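Local coordinates for protein 6-phosphogluconolactonase (Shewanella baltica, PDB 3NWP) that probably hydrolyses 6-phosphogluconolactone to 6-phosphogluconate, the second step of the oxidative pentose phosphate pathway, at residues A[140-154]-A[209-221]. Sequence-based numbering, arbitrary orientation. Where two conformers were deposited one is given.
Sequences DGHTCSWFPCSAELE and DDVHAMPIRAVLA
G141 and M214 bring the two segments closest, 4.3 Å between their CA atoms, and the backbone N of I216 donates to G141 O across 2.9 Å. A bend at chi3 (77°) turns the CE of selenomethionine M214 back to rest 3.6 Å from G141 CA, and beside this pair a water donates to D140 O and A213 O. P215 is the wedge of the contact. Its CB packs against W146 CB, its CG meets L153 CD1, and its CD sits 3.8 Å from P148 CD, the two proline rings crossing at about a right angle. W146 O is buried against this ring, 3.3 Å from P215 CG, with no polar partner. With CG anti to the carbonyl carbon (chi1 -51°), the W146 indole runs toward the helical turn 217-220, where CZ3 touches A218 CB and V219 CG2; its NE1 bonds L178 O. T143 meets I216 CD1 through CB, while its OG1 is held by G136 O. At the outer rim H212 NE2 reaches E154 OE1 at the edge of the ring; the modelled 2.4 Å is too short to be trusted in detail. Nearby, a second water donates to P148 O and H212 O. On the far side of the loop, H142 ND1 donates in its ring plane to the syn lone pair of D140 OD1, which also closes an Asx turn with H142 N. The DGH sequence after parallel strand 132-135 is consistent with the loop that lines the active site in relatives of the glucosamine-6-phosphate isomerase/6-phosphogluconolactonase family; segment 209-221, a loop leading into helix 217-220, packs against it.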
ATOM      1  N   ASP A 140       2.307  -3.571  15.248  1.00 22.70           N
ATOM      2  CA  ASP A 140       3.359  -2.687  15.724  1.00 20.96           C
ATOM      3  C   ASP A 140       3.265  -1.227  15.241  1.00 21.67           C
ATOM      4  O   ASP A 140       4.150  -0.422  15.500  1.00 24.44           O
ATOM      5  CB  ASP A 140       4.760  -3.261  15.340  1.00 23.20           C
ATOM      6  CG  ASP A 140       4.976  -3.331  13.834  1.00 24.06           C
ATOM      7  OD1 ASP A 140       4.004  -3.162  13.087  1.00 20.84           O
ATOM      8  OD2 ASP A 140       6.112  -3.652  13.369  1.00 25.02           O
ATOM      9  N   GLY A 141       2.214  -0.920  14.461  1.00 20.25           N
ATOM     10  CA  GLY A 141       2.107   0.386  13.824  1.00 18.86           C
ATOM     11  C   GLY A 141       2.864   0.648  12.543  1.00 16.65           C
ATOM     12  O   GLY A 141       2.836   1.779  12.059  1.00 18.25           O
ATOM     13  N   HIS A 142       3.539  -0.379  12.006  1.00 18.09           N
ATOM     14  CA  HIS A 142       4.216  -0.248  10.719  1.00 17.51           C
ATOM     15  C   HIS A 142       3.193  -0.158   9.600  1.00 17.67           C
ATOM     16  O   HIS A 142       2.044  -0.620   9.762  1.00 17.29           O
ATOM     17  CB  HIS A 142       5.234  -1.389  10.434  1.00 17.07           C
ATOM     18  CG  HIS A 142       4.697  -2.597   9.745  1.00 16.54           C
ATOM     19  ND1 HIS A 142       4.188  -3.686  10.416  1.00 18.78           N
ATOM     20  CD2 HIS A 142       4.643  -2.905   8.422  1.00 19.52           C
ATOM     21  CE1 HIS A 142       3.839  -4.617   9.536  1.00 21.97           C
ATOM     22  NE2 HIS A 142       4.104  -4.167   8.322  1.00 21.37           N
ATOM     23  N   THR A 143       3.611   0.443   8.495  1.00 14.31           N
ATOM     24  CA  THR A 143       2.876   0.402   7.237  1.00 14.28           C
ATOM     25  C   THR A 143       3.919   0.274   6.138  1.00 14.98           C
ATOM     26  O   THR A 143       5.104   0.438   6.377  1.00 15.54           O
ATOM     27  CB  THR A 143       1.981   1.636   7.063  1.00 15.50           C
ATOM     28  OG1 THR A 143       1.164   1.457   5.902  1.00 15.69           O
ATOM     29  CG2 THR A 143       2.776   2.942   6.871  1.00 15.40           C
ATOM     30  N   CYS A 144       3.499  -0.087   4.933  1.00 14.37           N
ATOM     31  CA  CYS A 144       4.507  -0.429   3.886  1.00 15.93           C
ATOM     32  C   CYS A 144       5.525  -1.365   4.524  1.00 15.97           C
ATOM     33  O   CYS A 144       5.132  -2.323   5.219  1.00 17.67           O
ATOM     34  CB  CYS A 144       5.111   0.810   3.241  1.00 15.68           C
ATOM     35  SG  CYS A 144       3.847   1.894   2.488  1.00 17.64           S
ATOM     36  N   SER A 145       6.839  -1.173   4.269  1.00 16.68           N
ATOM     37  CA  SER A 145       7.873  -1.800   5.095  1.00 15.05           C
ATOM     38  C   SER A 145       8.647  -0.732   5.866  1.00 15.42           C
ATOM     39  O   SER A 145       9.889  -0.795   6.001  1.00 17.56           O
ATOM     40  CB  SER A 145       8.785  -2.798   4.315  1.00 16.00           C
ATOM     41  OG  SER A 145       8.122  -4.046   4.134  1.00 17.69           O
ATOM     42  N   TRP A 146       7.908   0.242   6.392  1.00 15.59           N
ATOM     43  CA  TRP A 146       8.413   1.266   7.295  1.00 14.77           C
ATOM     44  C   TRP A 146       8.289   0.728   8.692  1.00 17.48           C
ATOM     45  O   TRP A 146       7.241   0.807   9.321  1.00 19.48           O
ATOM     46  CB  TRP A 146       7.628   2.596   7.199  1.00 15.95           C
ATOM     47  CG  TRP A 146       7.422   3.203   5.846  1.00 15.16           C
ATOM     48  CD1 TRP A 146       8.030   2.877   4.631  1.00 16.08           C
ATOM     49  CD2 TRP A 146       6.458   4.215   5.547  1.00 13.68           C
ATOM     50  NE1 TRP A 146       7.500   3.652   3.623  1.00 15.55           N
ATOM     51  CE2 TRP A 146       6.502   4.448   4.154  1.00 14.90           C
ATOM     52  CE3 TRP A 146       5.528   4.916   6.318  1.00 15.54           C
ATOM     53  CZ2 TRP A 146       5.682   5.386   3.543  1.00 15.44           C
ATOM     54  CZ3 TRP A 146       4.703   5.849   5.679  1.00 15.86           C
ATOM     55  CH2 TRP A 146       4.772   6.041   4.316  1.00 15.66           C
ATOM     56  N   PHE A 147       9.341   0.077   9.171  1.00 18.12           N
ATOM     57  CA  PHE A 147       9.285  -0.632  10.416  1.00 17.10           C
ATOM     58  C   PHE A 147      10.015   0.147  11.512  1.00 18.82           C
ATOM     59  O   PHE A 147      11.157   0.588  11.284  1.00 20.34           O
ATOM     60  CB  PHE A 147       9.956  -1.990  10.290  1.00 20.07           C
ATOM     61  CG  PHE A 147       9.100  -3.051   9.683  1.00 17.92           C
ATOM     62  CD1 PHE A 147       8.260  -3.807  10.474  1.00 20.38           C
ATOM     63  CD2 PHE A 147       9.156  -3.319   8.318  1.00 19.85           C
ATOM     64  CE1 PHE A 147       7.486  -4.805   9.921  1.00 17.41           C
ATOM     65  CE2 PHE A 147       8.351  -4.276   7.766  1.00 20.32           C
ATOM     66  CZ  PHE A 147       7.523  -5.036   8.567  1.00 18.60           C
ATOM     67  N   PRO A 148       9.417   0.242  12.674  1.00 20.23           N
ATOM     68  CA  PRO A 148      10.085   0.950  13.770  1.00 22.02           C
ATOM     69  C   PRO A 148      11.318   0.194  14.316  1.00 23.67           C
ATOM     70  O   PRO A 148      12.181   0.797  14.919  1.00 26.03           O
ATOM     71  CB  PRO A 148       8.988   1.095  14.808  1.00 26.53           C
ATOM     72  CG  PRO A 148       7.995   0.044  14.545  1.00 24.76           C
ATOM     73  CD  PRO A 148       8.075  -0.248  13.061  1.00 20.91           C
ATOM     74  N   CYS A 149      11.413  -1.084  14.009  1.00 21.81           N
ATOM     75  CA  CYS A 149      12.551  -1.885  14.429  1.00 24.30           C
ATOM     76  C   CYS A 149      13.693  -1.894  13.410  1.00 25.43           C
ATOM     77  O   CYS A 149      14.623  -2.683  13.572  1.00 27.04           O
ATOM     78  CB  CYS A 149      12.046  -3.315  14.652  1.00 23.37           C
ATOM     79  SG  CYS A 149      11.390  -4.076  13.143  1.00 23.82           S
ATOM     80  N   SER A 150      13.630  -1.061  12.359  1.00 24.30           N
ATOM     81  CA  SER A 150      14.641  -1.091  11.296  1.00 21.54           C
ATOM     82  C   SER A 150      15.551   0.148  11.339  1.00 22.53           C
ATOM     83  O   SER A 150      15.111   1.286  11.597  1.00 21.06           O
ATOM     84  CB  SER A 150      14.014  -1.236   9.905  1.00 25.19           C
ATOM     85  OG  SER A 150      13.306  -0.058   9.539  1.00 25.52           O
ATOM     86  N   ALA A 151      16.831  -0.083  11.003  1.00 20.21           N
ATOM     87  CA  ALA A 151      17.781   1.014  10.897  1.00 21.79           C
ATOM     88  C   ALA A 151      17.495   2.007   9.793  1.00 20.06           C
ATOM     89  O   ALA A 151      17.956   3.159   9.854  1.00 21.90           O
ATOM     90  CB  ALA A 151      19.224   0.440  10.767  1.00 23.92           C
ATOM     91  N   GLU A 152      16.739   1.576   8.785  1.00 18.69           N
ATOM     92  CA  GLU A 152      16.506   2.329   7.570  1.00 17.26           C
ATOM     93  C   GLU A 152      15.230   3.150   7.637  1.00 17.49           C
ATOM     94  O   GLU A 152      14.876   3.776   6.642  1.00 18.31           O
ATOM     95  CB  GLU A 152      16.373   1.373   6.386  1.00 18.34           C
ATOM     96  CG  GLU A 152      17.613   0.537   6.095  1.00 19.62           C
ATOM     97  CD  GLU A 152      17.721  -0.753   6.881  1.00 21.22           C
ATOM     98  OE1 GLU A 152      16.803  -1.167   7.637  1.00 21.06           O
ATOM     99  OE2 GLU A 152      18.792  -1.408   6.765  1.00 24.62           O
ATOM    100  N   LEU A 153      14.563   3.162   8.799  1.00 18.10           N
ATOM    101  CA  LEU A 153      13.277   3.905   8.872  1.00 17.47           C
ATOM    102  C   LEU A 153      13.434   5.384   8.502  1.00 19.09           C
ATOM    103  O   LEU A 153      12.654   5.891   7.679  1.00 17.50           O
ATOM    104  CB  LEU A 153      12.652   3.770  10.249  1.00 16.83           C
ATOM    105  CG  LEU A 153      11.336   4.502  10.411  1.00 16.14           C
ATOM    106  CD1 LEU A 153      10.210   3.992   9.448  1.00 17.23           C
ATOM    107  CD2 LEU A 153      10.867   4.377  11.885  1.00 19.54           C
ATOM    108  N   GLU A 154      14.388   6.109   9.108  1.00 18.67           N
ATOM    109  CA  GLU A 154      14.546   7.518   8.746  1.00 19.24           C
ATOM    110  C   GLU A 154      14.773   7.729   7.254  1.00 19.22           C
ATOM    111  O   GLU A 154      14.215   8.676   6.662  1.00 19.16           O
ATOM    112  CB  GLU A 154      15.664   8.151   9.595  1.00 22.03           C
ATOM    113  CG  GLU A 154      15.690   9.679   9.529  1.00 22.69           C
ATOM    114  CD  GLU A 154      14.450  10.389  10.168  1.00 32.49           C
ATOM    115  OE1 GLU A 154      13.450   9.741  10.529  1.00 38.34           O
ATOM    116  OE2 GLU A 154      14.478  11.623  10.307  1.00 37.50           O
ATOM    117  N   ASP A 209       1.898  11.917  17.246  1.00 20.71           N
ATOM    118  CA  ASP A 209       2.487  12.026  15.918  1.00 22.41           C
ATOM    119  C   ASP A 209       3.964  11.616  15.890  1.00 24.51           C
ATOM    120  O   ASP A 209       4.647  11.995  14.941  1.00 27.27           O
ATOM    121  CB  ASP A 209       2.251  13.418  15.344  1.00 23.29           C
ATOM    122  CG  ASP A 209       2.831  14.534  16.224  1.00 28.98           C
ATOM    123  OD1 ASP A 209       3.436  14.255  17.287  1.00 28.93           O
ATOM    124  OD2 ASP A 209       2.613  15.681  15.824  1.00 34.41           O
ATOM    125  N   ASP A 210       4.363  10.750  16.834  1.00 21.64           N
ATOM    126  CA  ASP A 210       5.755  10.146  16.912  1.00 25.64           C
ATOM    127  C   ASP A 210       5.831   9.014  15.852  1.00 20.73           C
ATOM    128  O   ASP A 210       5.501   7.838  16.116  1.00 21.43           O
ATOM    129  CB  ASP A 210       6.052   9.635  18.325  1.00 25.07           C
ATOM    130  CG  ASP A 210       7.433   8.975  18.472  1.00 34.14           C
ATOM    131  OD1 ASP A 210       8.136   8.736  17.450  1.00 28.55           O
ATOM    132  OD2 ASP A 210       7.774   8.652  19.643  1.00 33.86           O
ATOM    133  N   VAL A 211       6.308   9.369  14.671  0.50 21.27           N
ATOM    134  CA  VAL A 211       6.338   8.429  13.541  0.50 20.85           C
ATOM    135  C   VAL A 211       7.351   7.299  13.787  0.50 21.13           C
ATOM    136  O   VAL A 211       7.167   6.164  13.366  0.50 20.97           O
ATOM    137  CB  VAL A 211       6.576   9.171  12.203  0.50 21.07           C
ATOM    138  CG1 VAL A 211       5.554  10.308  12.016  0.50 22.01           C
ATOM    139  CG2 VAL A 211       8.010   9.707  12.107  0.50 18.84           C
ATOM    140  N   HIS A 212       8.430   7.586  14.522  1.00 22.17           N
ATOM    141  CA  HIS A 212       9.419   6.573  14.754  1.00 22.03           C
ATOM    142  C   HIS A 212       8.912   5.444  15.588  1.00 22.09           C
ATOM    143  O   HIS A 212       9.365   4.321  15.433  1.00 26.09           O
ATOM    144  CB  HIS A 212      10.715   7.215  15.330  1.00 23.20           C
ATOM    145  CG  HIS A 212      11.386   8.116  14.332  1.00 34.45           C
ATOM    146  ND1 HIS A 212      11.170   9.481  14.303  1.00 46.17           N
ATOM    147  CD2 HIS A 212      12.185   7.839  13.274  1.00 37.54           C
ATOM    148  CE1 HIS A 212      11.845  10.005  13.292  1.00 49.04           C
ATOM    149  NE2 HIS A 212      12.470   9.030  12.656  1.00 39.94           N
ATOM    150  N   ALA A 213       7.952   5.700  16.475  1.00 19.33           N
ATOM    151  CA  ALA A 213       7.356   4.624  17.256  1.00 20.66           C
ATOM    152  C   ALA A 213       6.312   3.819  16.424  1.00 18.88           C
ATOM    153  O   ALA A 213       6.260   2.584  16.514  1.00 22.01           O
ATOM    154  CB  ALA A 213       6.675   5.214  18.523  1.00 22.02           C
HETATM  155  N   MSE A 214       5.498   4.533  15.668  1.00 19.69           N
HETATM  156  CA  MSE A 214       4.429   3.905  14.828  1.00 17.04           C
HETATM  157  C   MSE A 214       4.387   4.604  13.473  1.00 17.77           C
HETATM  158  O   MSE A 214       3.738   5.645  13.314  1.00 16.11           O
HETATM  159  CB  MSE A 214       3.067   4.003  15.529  1.00 19.19           C
HETATM  160  CG  MSE A 214       2.965   3.206  16.833  1.00 17.38           C
HETATM  161 SE   MSE A 214       1.290   3.222  17.678  0.75 17.55          SE
HETATM  162  CE  MSE A 214       0.511   2.053  16.595  1.00 16.93           C
ATOM    163  N   PRO A 215       5.093   4.043  12.472  1.00 16.86           N
ATOM    164  CA  PRO A 215       5.254   4.769  11.200  1.00 15.63           C
ATOM    165  C   PRO A 215       3.963   5.058  10.376  1.00 13.74           C
ATOM    166  O   PRO A 215       3.960   5.989   9.581  1.00 15.93           O
ATOM    167  CB  PRO A 215       6.241   3.886  10.443  1.00 16.82           C
ATOM    168  CG  PRO A 215       7.109   3.289  11.556  1.00 17.75           C
ATOM    169  CD  PRO A 215       6.083   2.954  12.616  1.00 18.69           C
ATOM    170  N   ILE A 216       2.889   4.318  10.647  1.00 16.10           N
ATOM    171  CA  ILE A 216       1.577   4.640  10.098  1.00 15.23           C
ATOM    172  C   ILE A 216       1.204   6.118  10.384  1.00 15.60           C
ATOM    173  O   ILE A 216       0.498   6.753   9.633  1.00 15.45           O
ATOM    174  CB  ILE A 216       0.513   3.640  10.575  1.00 16.90           C
ATOM    175  CG1 ILE A 216      -0.833   3.894   9.878  1.00 15.91           C
ATOM    176  CG2 ILE A 216       0.250   3.789  12.099  1.00 17.23           C
ATOM    177  CD1 ILE A 216      -0.814   3.726   8.315  1.00 16.40           C
ATOM    178  N   ARG A 217       1.709   6.661  11.515  1.00 15.27           N
ATOM    179  CA  ARG A 217       1.451   8.051  11.789  1.00 15.81           C
ATOM    180  C   ARG A 217       1.921   9.032  10.747  1.00 15.99           C
ATOM    181  O   ARG A 217       1.388  10.129  10.645  1.00 16.85           O
ATOM    182  CB  ARG A 217       2.067   8.423  13.181  1.00 16.17           C
ATOM    183  CG  ARG A 217       1.414   7.675  14.337  1.00 19.24           C
ATOM    184  CD  ARG A 217       2.251   7.752  15.614  1.00 17.99           C
ATOM    185  NE  ARG A 217       1.533   7.246  16.768  1.00 19.90           N
ATOM    186  CZ  ARG A 217       2.110   6.864  17.913  1.00 20.13           C
ATOM    187  NH1 ARG A 217       3.447   6.847  18.005  1.00 21.09           N
ATOM    188  NH2 ARG A 217       1.368   6.455  18.954  1.00 20.52           N
ATOM    189  N   ALA A 218       2.954   8.668   9.963  1.00 15.86           N
ATOM    190  CA  ALA A 218       3.396   9.551   8.895  1.00 16.21           C
ATOM    191  C   ALA A 218       2.323   9.795   7.843  1.00 16.89           C
ATOM    192  O   ALA A 218       2.260  10.868   7.250  1.00 18.69           O
ATOM    193  CB  ALA A 218       4.696   9.023   8.238  1.00 17.69           C
ATOM    194  N   VAL A 219       1.443   8.806   7.680  1.00 16.73           N
ATOM    195  CA  VAL A 219       0.268   8.895   6.816  1.00 15.14           C
ATOM    196  C   VAL A 219      -0.928   9.554   7.535  1.00 15.15           C
ATOM    197  O   VAL A 219      -1.558  10.453   6.994  1.00 16.39           O
ATOM    198  CB  VAL A 219      -0.123   7.496   6.313  1.00 15.42           C
ATOM    199  CG1 VAL A 219      -1.475   7.504   5.614  1.00 19.09           C
ATOM    200  CG2 VAL A 219       0.979   6.957   5.351  1.00 17.11           C
ATOM    201  N   LEU A 220      -1.129   9.172   8.793  1.00 15.97           N
ATOM    202  CA  LEU A 220      -2.318   9.676   9.547  1.00 16.20           C
ATOM    203  C   LEU A 220      -2.206  11.107   9.984  1.00 18.65           C
ATOM    204  O   LEU A 220      -3.235  11.778  10.105  1.00 18.55           O
ATOM    205  CB  LEU A 220      -2.582   8.822  10.764  1.00 16.48           C
ATOM    206  CG  LEU A 220      -2.855   7.328  10.508  1.00 16.87           C
ATOM    207  CD1 LEU A 220      -3.112   6.525  11.784  1.00 20.02           C
ATOM    208  CD2 LEU A 220      -4.000   7.115   9.462  1.00 19.06           C
ATOM    209  N   ALA A 221      -0.986  11.581  10.220  1.00 17.74           N
ATOM    210  CA  ALA A 221      -0.793  12.897  10.835  1.00 19.41           C
ATOM    211  C   ALA A 221      -0.791  14.015   9.831  1.00 22.07           C
ATOM    212  O   ALA A 221      -1.019  15.185  10.202  1.00 28.66           O
ATOM    213  CB  ALA A 221       0.465  12.908  11.684  1.00 19.35           C
TER
HETATM  214  O   HOH W   1       5.365  -0.146  17.805  1.00 31.40           O
HETATM  215  O   HOH W   2      11.919   3.368  15.504  1.00 24.33           O